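Local coordinates for protein phosphoribosylformylglycinamidine synthase 2 (Thermus thermophilus, PDB 3VIU) that belongs to the PurM-like synthase family, is built from repeated AIR synthase-related domains, and carries bound ADP and magnesium, at residues G201-I209 / E298-E306. Residues are numbered along the deposited sequence; the frame is centred on the assembly and turned at random.
Sequences GAKTGRDGI and ELLLSESQE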
# COMPACT_ATOMS: atom_id res chain seq x y z
N GLY A 201 12.85 6.50 -22.72
CA GLY A 201 12.28 7.47 -21.80
C GLY A 201 13.06 8.78 -21.75
O GLY A 201 13.73 9.14 -22.71
N ALA A 202 12.95 9.49 -20.64
CA ALA A 202 13.65 10.76 -20.47
C ALA A 202 15.16 10.57 -20.52
O ALA A 202 15.67 9.46 -20.36
CB ALA A 202 13.26 11.39 -19.13
N LYS A 203 15.88 11.66 -20.76
CA LYS A 203 17.33 11.59 -20.80
C LYS A 203 17.87 11.75 -19.38
O LYS A 203 17.25 12.41 -18.55
CB LYS A 203 17.89 12.67 -21.75
CG LYS A 203 17.23 14.02 -21.65
CD LYS A 203 15.84 14.03 -22.28
CE LYS A 203 15.11 15.36 -22.02
NZ LYS A 203 15.86 16.56 -22.52
N THR A 204 19.01 11.13 -19.10
CA THR A 204 19.61 11.18 -17.77
C THR A 204 20.23 12.53 -17.42
O THR A 204 21.11 13.01 -18.13
CB THR A 204 20.69 10.09 -17.61
OG1 THR A 204 20.09 8.81 -17.76
CG2 THR A 204 21.35 10.18 -16.25
N GLY A 205 19.77 13.11 -16.32
CA GLY A 205 20.29 14.38 -15.85
C GLY A 205 20.85 14.27 -14.44
O GLY A 205 20.98 13.17 -13.90
N ARG A 206 21.20 15.40 -13.85
CA ARG A 206 21.74 15.40 -12.49
C ARG A 206 20.59 15.52 -11.51
O ARG A 206 20.41 16.55 -10.87
CB ARG A 206 22.75 16.54 -12.32
CG ARG A 206 24.15 16.17 -12.78
CD ARG A 206 25.12 17.34 -12.77
NE ARG A 206 24.92 18.21 -13.93
CZ ARG A 206 25.86 18.50 -14.83
NH1 ARG A 206 25.56 19.30 -15.84
NH2 ARG A 206 27.08 17.99 -14.72
N ASP A 207 19.81 14.45 -11.41
CA ASP A 207 18.64 14.39 -10.54
C ASP A 207 18.84 13.45 -9.36
O ASP A 207 19.33 12.33 -9.52
CB ASP A 207 17.42 13.93 -11.34
CG ASP A 207 17.11 14.83 -12.52
OD1 ASP A 207 16.28 14.43 -13.36
OD2 ASP A 207 17.68 15.93 -12.62
N GLY A 208 18.44 13.92 -8.18
CA GLY A 208 18.56 13.14 -6.96
C GLY A 208 19.77 12.23 -6.82
O GLY A 208 19.62 11.02 -6.58
N ILE A 209 20.96 12.79 -6.97
CA ILE A 209 22.18 12.01 -6.86
C ILE A 209 22.70 12.03 -5.42
O ILE A 209 23.08 13.09 -4.89
CB ILE A 209 23.29 12.55 -7.79
CG1 ILE A 209 22.82 12.52 -9.25
CG2 ILE A 209 24.56 11.72 -7.63
CD1 ILE A 209 23.79 13.14 -10.23
N GLU A 298 27.81 10.57 -11.85
CA GLU A 298 26.56 11.31 -12.04
C GLU A 298 25.60 10.56 -12.95
O GLU A 298 24.40 10.49 -12.69
CB GLU A 298 26.84 12.69 -12.64
CG GLU A 298 27.38 13.69 -11.64
CD GLU A 298 27.80 14.99 -12.28
OE1 GLU A 298 28.00 15.97 -11.54
OE2 GLU A 298 27.92 15.04 -13.53
N LEU A 299 26.13 10.01 -14.04
CA LEU A 299 25.30 9.27 -14.97
C LEU A 299 24.83 7.98 -14.31
O LEU A 299 23.65 7.63 -14.37
CB LEU A 299 26.08 8.96 -16.25
CG LEU A 299 26.46 10.18 -17.10
CD1 LEU A 299 27.46 9.80 -18.17
CD2 LEU A 299 25.20 10.79 -17.72
N LEU A 300 25.77 7.30 -13.65
CA LEU A 300 25.48 6.04 -12.98
C LEU A 300 24.48 6.11 -11.83
O LEU A 300 23.67 5.20 -11.64
CB LEU A 300 26.78 5.41 -12.46
CG LEU A 300 27.73 4.79 -13.48
CD1 LEU A 300 29.08 4.56 -12.84
CD2 LEU A 300 27.15 3.49 -13.98
N LEU A 301 24.52 7.20 -11.06
CA LEU A 301 23.63 7.31 -9.92
C LEU A 301 22.44 8.24 -10.06
O LEU A 301 21.66 8.40 -9.12
CB LEU A 301 24.46 7.68 -8.68
CG LEU A 301 25.59 6.67 -8.45
CD1 LEU A 301 26.30 6.95 -7.15
CD2 LEU A 301 25.01 5.28 -8.45
N SER A 302 22.28 8.86 -11.22
CA SER A 302 21.15 9.74 -11.43
C SER A 302 19.88 8.94 -11.24
O SER A 302 19.82 7.76 -11.60
CB SER A 302 21.15 10.30 -12.85
OG SER A 302 19.90 10.90 -13.13
N GLU A 303 18.86 9.58 -10.68
CA GLU A 303 17.58 8.91 -10.48
C GLU A 303 16.52 9.69 -11.23
O GLU A 303 15.42 9.90 -10.73
CB GLU A 303 17.26 8.84 -8.99
CG GLU A 303 18.28 8.02 -8.21
CD GLU A 303 18.00 7.96 -6.72
OE1 GLU A 303 18.76 7.25 -6.01
OE2 GLU A 303 17.04 8.62 -6.27
N SER A 304 16.87 10.14 -12.44
CA SER A 304 15.94 10.90 -13.26
C SER A 304 14.70 10.05 -13.51
O SER A 304 14.80 8.85 -13.70
CB SER A 304 16.59 11.29 -14.58
OG SER A 304 17.69 12.16 -14.35
N GLN A 305 13.54 10.70 -13.50
CA GLN A 305 12.26 10.02 -13.70
C GLN A 305 12.00 9.53 -15.11
O GLN A 305 12.71 9.89 -16.05
CB GLN A 305 11.11 10.94 -13.29
CG GLN A 305 11.18 11.46 -11.86
CD GLN A 305 11.08 10.35 -10.84
OE1 GLN A 305 10.14 9.56 -10.85
NE2 GLN A 305 12.04 10.30 -9.93
N GLU A 306 10.95 8.72 -15.23
CA GLU A 306 10.51 8.11 -16.48
C GLU A 306 11.59 7.53 -17.38
O GLU A 306 11.67 7.85 -18.57
CB GLU A 306 9.63 9.07 -17.30
CG GLU A 306 9.75 10.53 -16.95
CD GLU A 306 8.91 10.94 -15.76
OE1 GLU A 306 9.13 12.07 -15.26
OE2 GLU A 306 8.03 10.17 -15.32
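Packing of a loop on a helix end and the loop that follows it, tied by serine hydroxyls around an ST turn, joins 201-209 to 298-306 in the first AIR synthase-related C-terminal domain. One segment runs on from strand 196-201; the other leaves helix 296-301 and leads into strand 307-312, next to 196-201 in the mixed sheet. Where the two converge on that sheet, A202 N donates to E306 O (2.9 Å, 158° at the hydrogen). The ST turn is defined by S302 OG accepting from S304 N. At chi1 167° the S302 hydroxyl is carried away from its own NH and across to donate to G205 O at 2.6 Å. T204 CG2 sits against the same serine, 3.4 Å from S302 CB, while T204 OG1 bonds to R307. S304 OG receives G205 N at 3.0 Å; its own proton has two acceptors within reach, S302 OG and D207 OD1, and the bond to the latter would be weak. D207 OD2 is salt-bridged to R290, which probably helps hold the carboxylate beside S304. One residue back from S304, E303 N bonds to D207 O at 3.0 Å, and the E303 side chain, roughly 9 Å from the bound ADP, has its OE1 held by A263 N. At the helix, I209 CD1 packs on E298 CG (3.9 Å). R206, centre of an inverse gamma turn, has NE salt-bridged to E291 and NH1 bonded to E292 O; E298 OE2, which also accepts from T295 N, takes a salt-bridging hydrogen bond from R206 NH2 (3.3 Å) on its syn side, tilted out of the carboxylate plane, with guanidinium and carboxylate planes 84° apart.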